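Local coordinates for bifunctional GH43-CE protein (Bacteroides eggerthii, PDB 6MLY), which probably releases xylose units from xylan-type polysaccharides through a family 43 glycoside hydrolase domain and carries a second, carbohydrate esterase domain, at residues A[82-87]-A[363-368]; A[354-359]-A[491-496]; A[389-394]-A[496-501]. All blocks are in the same frame, centred on the assembly; numbering follows the deposited sequence.

Contact 1. Residues A[82-87]-A[363-368]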
loop_
_atom_site.group_PDB
_atom_site.type_symbol
_atom_site.label_atom_id
_atom_site.label_comp_id
_atom_site.label_asym_id
_atom_site.label_seq_id
_atom_site.Cartn_x
_atom_site.Cartn_y
_atom_site.Cartn_z
ATOM N N MET A 82 1.834 -16.587 22.239
ATOM C CA MET A 82 1.178 -15.295 22.489
ATOM C C MET A 82 2.218 -14.213 22.827
ATOM O O MET A 82 1.960 -13.027 22.608
ATOM C CB MET A 82 0.170 -15.420 23.637
ATOM C CG MET A 82 -0.749 -14.209 23.814
ATOM S SD MET A 82 -2.165 -14.167 22.677
ATOM C CE MET A 82 -1.474 -13.236 21.311
ATOM N N ASN A 83 3.388 -14.624 23.342
ATOM C CA ASN A 83 4.462 -13.706 23.785
ATOM C C ASN A 83 5.529 -13.475 22.701
ATOM O O ASN A 83 6.509 -12.789 22.971
ATOM C CB ASN A 83 5.175 -14.229 25.037
ATOM C CG ASN A 83 4.374 -14.065 26.311
ATOM O OD1 ASN A 83 3.491 -13.215 26.397
ATOM N ND2 ASN A 83 4.695 -14.861 27.314
ATOM N N LEU A 84 5.351 -14.040 21.498
ATOM C CA LEU A 84 6.364 -14.003 20.414
ATOM C C LEU A 84 7.735 -14.445 20.949
ATOM O O LEU A 84 8.739 -13.758 20.740
ATOM C CB LEU A 84 6.458 -12.593 19.813
ATOM C CG LEU A 84 5.259 -12.117 18.995
ATOM C CD1 LEU A 84 5.431 -10.662 18.597
ATOM C CD2 LEU A 84 5.045 -12.976 17.760
ATOM N N ASP A 85 7.768 -15.591 21.636
ATOM C CA ASP A 85 9.007 -16.164 22.161
ATOM C C ASP A 85 9.363 -17.411 21.341
ATOM O O ASP A 85 8.477 -18.061 20.773
ATOM C CB ASP A 85 8.890 -16.499 23.653
ATOM C CG ASP A 85 8.874 -15.299 24.587
ATOM O OD1 ASP A 85 8.913 -14.157 24.085
ATOM O OD2 ASP A 85 8.835 -15.519 25.818
ATOM N N ASP A 86 10.670 -17.706 21.271
ATOM C CA ASP A 86 11.223 -18.940 20.691
ATOM C C ASP A 86 10.805 -19.073 19.219
ATOM O O ASP A 86 10.555 -20.184 18.750
ATOM C CB ASP A 86 10.779 -20.179 21.482
ATOM C CG ASP A 86 10.848 -20.032 22.996
ATOM O OD1 ASP A 86 11.873 -19.533 23.492
ATOM O OD2 ASP A 86 9.867 -20.416 23.672
ATOM N N GLY A 87 10.728 -17.948 18.501
ATOM C CA GLY A 87 10.218 -17.940 17.135
ATOM C C GLY A 87 8.913 -18.713 17.026
ATOM O O GLY A 87 8.840 -19.750 16.362
ATOM N N PHE A 363 10.910 -9.457 11.160
ATOM C CA PHE A 363 10.124 -8.297 11.561
ATOM C C PHE A 363 8.898 -8.746 12.374
ATOM O O PHE A 363 8.526 -8.078 13.341
ATOM C CB PHE A 363 9.723 -7.473 10.333
ATOM C CG PHE A 363 8.934 -6.222 10.633
ATOM C CD1 PHE A 363 9.259 -5.414 11.714
ATOM C CD2 PHE A 363 7.879 -5.839 9.819
ATOM C CE1 PHE A 363 8.540 -4.258 11.976
ATOM C CE2 PHE A 363 7.156 -4.685 10.086
ATOM C CZ PHE A 363 7.491 -3.896 11.162
ATOM N N THR A 364 8.296 -9.887 12.003
ATOM C CA THR A 364 7.011 -10.323 12.571
ATOM C C THR A 364 7.219 -11.063 13.904
ATOM O O THR A 364 6.236 -11.411 14.577
ATOM C CB THR A 364 6.204 -11.173 11.577
ATOM O OG1 THR A 364 6.765 -12.486 11.507
ATOM C CG2 THR A 364 6.136 -10.549 10.200
ATOM N N GLN A 365 8.485 -11.296 14.281
ATOM C CA GLN A 365 8.831 -11.839 15.602
ATOM C C GLN A 365 9.326 -10.715 16.530
ATOM O O GLN A 365 9.797 -10.991 17.639
ATOM C CB GLN A 365 9.876 -12.952 15.471
ATOM C CG GLN A 365 9.402 -14.158 14.667
ATOM C CD GLN A 365 8.145 -14.785 15.223
ATOM O OE1 GLN A 365 7.135 -14.897 14.533
ATOM N NE2 GLN A 365 8.191 -15.191 16.484
ATOM N N ALA A 366 9.201 -9.454 16.092
ATOM C CA ALA A 366 9.578 -8.301 16.911
ATOM C C ALA A 366 8.456 -7.982 17.911
ATOM O O ALA A 366 7.256 -8.139 17.616
ATOM C CB ALA A 366 9.894 -7.112 16.037
ATOM N N LYS A 367 8.869 -7.527 19.098
ATOM C CA LYS A 367 7.965 -7.127 20.157
ATOM C C LYS A 367 7.770 -5.609 20.111
ATOM O O LYS A 367 8.576 -4.885 19.530
ATOM C CB LYS A 367 8.522 -7.567 21.515
ATOM C CG LYS A 367 8.666 -9.073 21.694
ATOM C CD LYS A 367 9.140 -9.480 23.072
ATOM C CE LYS A 367 8.066 -9.382 24.137
ATOM N NZ LYS A 367 7.060 -10.460 24.015
ATOM N N ASN A 368 6.670 -5.158 20.718
ATOM C CA ASN A 368 6.365 -3.748 20.950
ATOM C C ASN A 368 6.182 -3.016 19.613
ATOM O O ASN A 368 6.567 -1.856 19.474
ATOM C CB ASN A 368 7.405 -3.093 21.864
ATOM C CG ASN A 368 7.447 -3.739 23.236
ATOM O OD1 ASN A 368 7.477 -4.961 23.350
ATOM N ND2 ASN A 368 7.440 -2.931 24.285
#
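Leu84 and Gln365 stand opposite each other with their CA atoms 5.8 Å apart, where the chain leaves helix 80-83 at a positive phi (50°) and meets a type I beta turn running from Phe363 to Ala366. The contact joins the glycoside hydrolase family 43 part, a five-bladed beta-propeller in this family, to the concanavalin A-like beta-sandwich that follows it. The buried Leu84 aims at the turn and splits its methyls between two carbonyls: CD1 lies 3.3 Å from Ala366 O, and CD2 is 3.7 Å from Thr364 O, an oxygen also bonded to Tyr91 OH. Gln365 crosses this leucine at a slant. Its chain folds back at chi2 (-57°), which carries NE2 to 3.5 Å from Gly87 CA and lets it donate to Lys88 O. On the other flank Lys367, curled at both of its last torsions, brings its ammonium group to the Asn83 carbonyl; a weaker bond to Asn337 O also holds it. Asp85 OD1 lies 4.1 Å from Lys367 NZ, beyond a salt bridge, and pairs with Arg358 instead. The lysine's main bond is Lys367 NZ to Asn83 O, 2.6 Å long, with the donor tilted 30° from the carbonyl plane.

Contact 2. Residues A[354-359]-A[491-496]; sequences LTTGRM and LFNYAT
In the concanavalin A-like beta-sandwich, Leu354, near the end of strand 352-355, meets Asn493, just beyond strand 488-491; the two strands belong to different sheets. The segments head the same general way, their end-to-end directions 27° apart. Asn493 makes the one hydrogen bond across: with CG turned opposite its own backbone N (chi1 177°), the amide reaches over so that ND2 donates to Leu354 O at 2.9 Å. The acceptor lies nearly in the amide plane, whereas the donor stands above the carbonyl plane, 47° out of it, and so misses the lone pairs. The side chain of the same leucine packs with CD1 4.3 Å from Leu491 CB, and both leucines also lean on Phe505. Farther along, Thr356 presents its methyl to segment 491-496, CG2 being 3.3 Å from Ala495 CB, while its hydroxyl is weakly bonded to Gly501 O. Phe492 turns away from the contact and sets its ring edge-to-face with Phe363 and Phe395. Arg358 starts away from segment 491-496, and its NH2 bonds to Leu84 O and forms a salt bridge with Asp85. At the exposed end Met359 lies over the backbone of Thr496, its CE next to that carbonyl oxygen, and Met359 CA makes a CH...O contact of 3.3 Å with Ala495 O.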
loop_
_atom_site.group_PDB
_atom_site.type_symbol
_atom_site.label_atom_id
_atom_site.label_comp_id
_atom_site.label_asym_id
_atom_site.label_seq_id
_atom_site.Cartn_x
_atom_site.Cartn_y
_atom_site.Cartn_z
ATOM N N LEU A 354 10.149 3.662 22.442
ATOM C CA LEU A 354 10.295 2.216 22.295
ATOM C C LEU A 354 11.783 1.864 22.415
ATOM O O LEU A 354 12.600 2.413 21.690
ATOM C CB LEU A 354 9.731 1.784 20.936
ATOM C CG LEU A 354 8.335 2.304 20.598
ATOM C CD1 LEU A 354 7.916 1.871 19.204
ATOM C CD2 LEU A 354 7.316 1.842 21.627
ATOM N N THR A 355 12.115 0.970 23.353
ATOM C CA THR A 355 13.475 0.479 23.576
ATOM C C THR A 355 13.530 -1.007 23.204
ATOM O O THR A 355 12.534 -1.721 23.297
ATOM C CB THR A 355 13.919 0.729 25.025
ATOM O OG1 THR A 355 13.842 2.133 25.276
ATOM C CG2 THR A 355 15.325 0.254 25.326
ATOM N N THR A 356 14.716 -1.455 22.788
ATOM C CA THR A 356 14.970 -2.823 22.341
ATOM C C THR A 356 15.193 -3.742 23.553
ATOM O O THR A 356 15.643 -3.292 24.608
ATOM C CB THR A 356 16.174 -2.836 21.391
ATOM O OG1 THR A 356 15.803 -2.167 20.183
ATOM C CG2 THR A 356 16.670 -4.230 21.080
ATOM N N GLY A 357 14.879 -5.034 23.381
ATOM C CA GLY A 357 15.143 -6.063 24.395
ATOM C C GLY A 357 15.824 -7.315 23.851
ATOM O O GLY A 357 16.421 -8.070 24.623
ATOM N N ARG A 358 15.747 -7.540 22.533
ATOM C CA ARG A 358 16.065 -8.834 21.923
ATOM C C ARG A 358 16.486 -8.617 20.460
ATOM O O ARG A 358 15.962 -7.725 19.781
ATOM C CB ARG A 358 14.834 -9.742 22.044
ATOM C CG ARG A 358 15.011 -11.149 21.489
ATOM C CD ARG A 358 13.745 -11.683 20.837
ATOM N NE ARG A 358 12.739 -12.117 21.799
ATOM C CZ ARG A 358 11.455 -12.332 21.516
ATOM N NH1 ARG A 358 10.954 -11.963 20.348
ATOM N NH2 ARG A 358 10.673 -12.919 22.405
ATOM N N MET A 359 17.438 -9.436 19.991
ATOM C CA MET A 359 17.882 -9.454 18.584
ATOM C C MET A 359 16.923 -10.335 17.775
ATOM O O MET A 359 16.627 -11.462 18.175
ATOM C CB MET A 359 19.300 -10.018 18.451
ATOM C CG MET A 359 20.335 -9.264 19.261
ATOM S SD MET A 359 21.875 -10.195 19.476
ATOM C CE MET A 359 22.389 -10.417 17.773
ATOM N N LEU A 491 4.116 1.502 14.504
ATOM C CA LEU A 491 5.364 2.061 15.020
ATOM C C LEU A 491 6.231 0.884 15.478
ATOM O O LEU A 491 5.751 0.039 16.222
ATOM C CB LEU A 491 5.111 3.018 16.193
ATOM C CG LEU A 491 4.049 4.108 16.024
ATOM C CD1 LEU A 491 4.518 5.413 16.651
ATOM C CD2 LEU A 491 3.669 4.344 14.575
ATOM N N PHE A 492 7.494 0.837 15.033
ATOM C CA PHE A 492 8.397 -0.263 15.390
ATOM C C PHE A 492 9.805 0.270 15.682
ATOM O O PHE A 492 10.111 1.422 15.399
ATOM C CB PHE A 492 8.409 -1.327 14.289
ATOM C CG PHE A 492 9.012 -0.898 12.975
ATOM C CD1 PHE A 492 8.232 -0.312 11.989
ATOM C CD2 PHE A 492 10.357 -1.108 12.710
ATOM C CE1 PHE A 492 8.788 0.065 10.777
ATOM C CE2 PHE A 492 10.912 -0.726 11.497
ATOM C CZ PHE A 492 10.127 -0.138 10.534
ATOM N N ASN A 493 10.627 -0.602 16.280
ATOM C CA ASN A 493 12.014 -0.346 16.635
ATOM C C ASN A 493 12.612 -1.620 17.236
ATOM O O ASN A 493 12.357 -1.924 18.396
ATOM C CB ASN A 493 12.181 0.789 17.651
ATOM C CG ASN A 493 13.626 0.994 18.065
ATOM O OD1 ASN A 493 14.548 0.585 17.357
ATOM N ND2 ASN A 493 13.840 1.624 19.209
ATOM N N TYR A 494 13.434 -2.334 16.460
ATOM C CA TYR A 494 13.998 -3.598 16.915
ATOM C C TYR A 494 15.451 -3.738 16.470
ATOM O O TYR A 494 15.865 -3.099 15.520
ATOM C CB TYR A 494 13.190 -4.772 16.373
ATOM C CG TYR A 494 13.180 -4.894 14.872
ATOM C CD1 TYR A 494 13.922 -5.873 14.235
ATOM C CD2 TYR A 494 12.406 -4.053 14.089
ATOM C CE1 TYR A 494 13.905 -6.010 12.857
ATOM C CE2 TYR A 494 12.373 -4.178 12.710
ATOM C CZ TYR A 494 13.124 -5.164 12.091
ATOM O OH TYR A 494 13.097 -5.302 10.734
ATOM N N ALA A 495 16.176 -4.629 17.156
ATOM C CA ALA A 495 17.602 -4.840 16.965
ATOM C C ALA A 495 17.863 -6.150 16.211
ATOM O O ALA A 495 17.118 -7.121 16.365
ATOM C CB ALA A 495 18.291 -4.852 18.303
ATOM N N THR A 496 18.938 -6.150 15.410
ATOM C CA THR A 496 19.475 -7.341 14.753
ATOM C C THR A 496 20.803 -7.760 15.402
ATOM O O THR A 496 21.140 -8.943 15.378
ATOM C CB THR A 496 19.664 -7.114 13.246
ATOM O OG1 THR A 496 20.585 -6.038 13.061
ATOM C CG2 THR A 496 18.369 -6.803 12.528
#

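Contact 3. Residues A[389-394]-A[496-501]; sequences GMKEGD and TKEVGG
Gly393 offers its carbonyl to two donors of Thr496, the hydroxyl and the backbone N. The hydroxyl carries the stronger bond, OG1 donating to Gly393 O at 2.8 Å; OG1 sits in the crowded position between backbone N and carbonyl carbon, and it meets the acceptor from the side, with a C=O...donor angle of 113°. Thr496 N adds a weak bond to Gly393 O at 3.3 Å. Next door, Glu392 sends CG opposite its backbone N (chi1 -176°) and then bends at chi2, while Lys497 bends at chi3, and the two side chains cross in a weak salt bridge, Glu392 OE2 to Lys497 NZ at 3.3 Å. Glu498 stretches straight out past the same glutamate, OE1 lying 3.5 Å from Glu392 CB. These residues sit on two loops at one end of the beta-sandwich, the loops that lead into strands 395-401 and 502-511; the first folds as a type II beta turn from Lys391 to Asp394, closed by a hydrogen bond from Asp394 N to Lys391 O, 3.0 Å. Gly393 occupies its third position at phi 101°, where a CB would run into the preceding carbonyl oxygen and into Thr496 OG1. Lys391, extended beyond CG, lies along the opposite backbone, its CE 3.4 Å from Gly501 N, and ends in a weak bond from NZ to Val499 O. Cut back to an alanine, this position is likely to leave Val499 O without this donor and the Gly501 backbone without the aliphatic chain lying along it. The Asp394 carboxylate comes back toward segment 496-501, OD2 taking a weak bond from Lys391 N and resting 3.6 Å from Gly501 CA.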
loop_
_atom_site.group_PDB
_atom_site.type_symbol
_atom_site.label_atom_id
_atom_site.label_comp_id
_atom_site.label_asym_id
_atom_site.label_seq_id
_atom_site.Cartn_x
_atom_site.Cartn_y
_atom_site.Cartn_z
ATOM N N GLY A 389 19.072 7.609 19.910
ATOM C CA GLY A 389 19.117 6.443 20.797
ATOM C C GLY A 389 19.559 5.164 20.102
ATOM O O GLY A 389 20.067 4.253 20.758
ATOM N N MET A 390 19.363 5.095 18.780
ATOM C CA MET A 390 19.545 3.866 18.005
ATOM C C MET A 390 20.998 3.381 18.067
ATOM O O MET A 390 21.933 4.175 18.221
ATOM C CB MET A 390 19.164 4.085 16.539
ATOM C CG MET A 390 17.698 4.387 16.341
ATOM S SD MET A 390 17.172 3.976 14.671
ATOM C CE MET A 390 15.773 5.084 14.510
ATOM N N LYS A 391 21.158 2.059 17.910
ATOM C CA LYS A 391 22.445 1.371 17.975
ATOM C C LYS A 391 22.679 0.573 16.681
ATOM O O LYS A 391 21.771 0.429 15.851
ATOM C CB LYS A 391 22.484 0.476 19.216
ATOM C CG LYS A 391 22.574 1.236 20.531
ATOM C CD LYS A 391 22.796 0.360 21.750
ATOM C CE LYS A 391 22.575 1.105 23.052
ATOM N NZ LYS A 391 22.487 0.192 24.216
ATOM N N GLU A 392 23.915 0.077 16.528
ATOM C CA GLU A 392 24.357 -0.724 15.383
ATOM C C GLU A 392 23.368 -1.870 15.135
ATOM O O GLU A 392 23.281 -2.807 15.934
ATOM C CB GLU A 392 25.759 -1.280 15.647
ATOM C CG GLU A 392 26.359 -2.046 14.475
ATOM C CD GLU A 392 26.809 -1.198 13.296
ATOM O OE1 GLU A 392 26.808 0.043 13.426
ATOM O OE2 GLU A 392 27.169 -1.780 12.249
ATOM N N GLY A 393 22.620 -1.771 14.029
ATOM C CA GLY A 393 21.772 -2.857 13.530
ATOM C C GLY A 393 20.297 -2.691 13.871
ATOM O O GLY A 393 19.479 -3.515 13.452
ATOM N N ASP A 394 19.948 -1.642 14.629
ATOM C CA ASP A 394 18.549 -1.378 14.996
ATOM C C ASP A 394 17.820 -0.794 13.778
ATOM O O ASP A 394 18.446 -0.249 12.866
ATOM C CB ASP A 394 18.435 -0.460 16.221
ATOM C CG ASP A 394 18.985 -1.068 17.527
ATOM O OD1 ASP A 394 19.561 -2.175 17.446
ATOM O OD2 ASP A 394 18.824 -0.429 18.622
ATOM N N THR A 496 18.938 -6.150 15.410
ATOM C CA THR A 496 19.475 -7.341 14.753
ATOM C C THR A 496 20.803 -7.760 15.402
ATOM O O THR A 496 21.140 -8.943 15.378
ATOM C CB THR A 496 19.664 -7.114 13.246
ATOM O OG1 THR A 496 20.585 -6.038 13.061
ATOM C CG2 THR A 496 18.369 -6.803 12.528
ATOM N N LYS A 497 21.549 -6.797 15.965
ATOM C CA LYS A 497 22.918 -7.039 16.454
ATOM C C LYS A 497 23.078 -6.666 17.938
ATOM O O LYS A 497 23.796 -7.365 18.662
ATOM C CB LYS A 497 23.930 -6.284 15.584
ATOM C CG LYS A 497 24.361 -7.025 14.325
ATOM C CD LYS A 497 25.421 -6.311 13.511
ATOM C CE LYS A 497 24.843 -5.332 12.509
ATOM N NZ LYS A 497 25.891 -4.770 11.628
ATOM N N GLU A 498 22.431 -5.581 18.389
ATOM C CA GLU A 498 22.786 -4.928 19.659
ATOM C C GLU A 498 21.528 -4.390 20.355
ATOM O O GLU A 498 20.806 -3.565 19.788
ATOM C CB GLU A 498 23.787 -3.809 19.361
ATOM C CG GLU A 498 24.671 -3.429 20.533
ATOM C CD GLU A 498 25.883 -2.576 20.176
ATOM O OE1 GLU A 498 26.116 -2.319 18.967
ATOM O OE2 GLU A 498 26.594 -2.166 21.111
ATOM N N VAL A 499 21.287 -4.850 21.593
ATOM C CA VAL A 499 20.087 -4.485 22.366
ATOM C C VAL A 499 20.414 -3.284 23.258
ATOM O O VAL A 499 21.574 -3.067 23.604
ATOM C CB VAL A 499 19.543 -5.663 23.205
ATOM C CG1 VAL A 499 19.377 -6.927 22.375
ATOM C CG2 VAL A 499 20.382 -5.947 24.446
ATOM N N GLY A 500 19.365 -2.535 23.630
ATOM C CA GLY A 500 19.448 -1.401 24.557
ATOM C C GLY A 500 19.086 -0.075 23.903
ATOM O O GLY A 500 18.582 0.827 24.571
ATOM N N GLY A 501 19.362 0.047 22.598
ATOM C CA GLY A 501 19.050 1.241 21.821
ATOM C C GLY A 501 17.559 1.536 21.804
ATOM O O GLY A 501 16.740 0.629 21.956
#

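Overall arrangement
From the N terminus, residues 82-87 meet 363-368 in contact 1, closing a long loop of chain that runs from the propeller into the sandwich. Before it closes, 354-359 has already opened contact 2, which closes at 491-496, so the two cross; contact 2 joins the ends of strands 352-355 and 488-491, one from each sheet of the sandwich. Contact 3 opens at 389-394, after contact 1 has closed, and ends at 496-501; it crosses contact 2, shares Thr496 with it and joins loops leading into one strand of each sheet. Contact 2 is the middle member, linked to contact 3 by Thr356 N to Gly501 O. Contacts 1 and 3, their centres about 17 Å apart, do not touch.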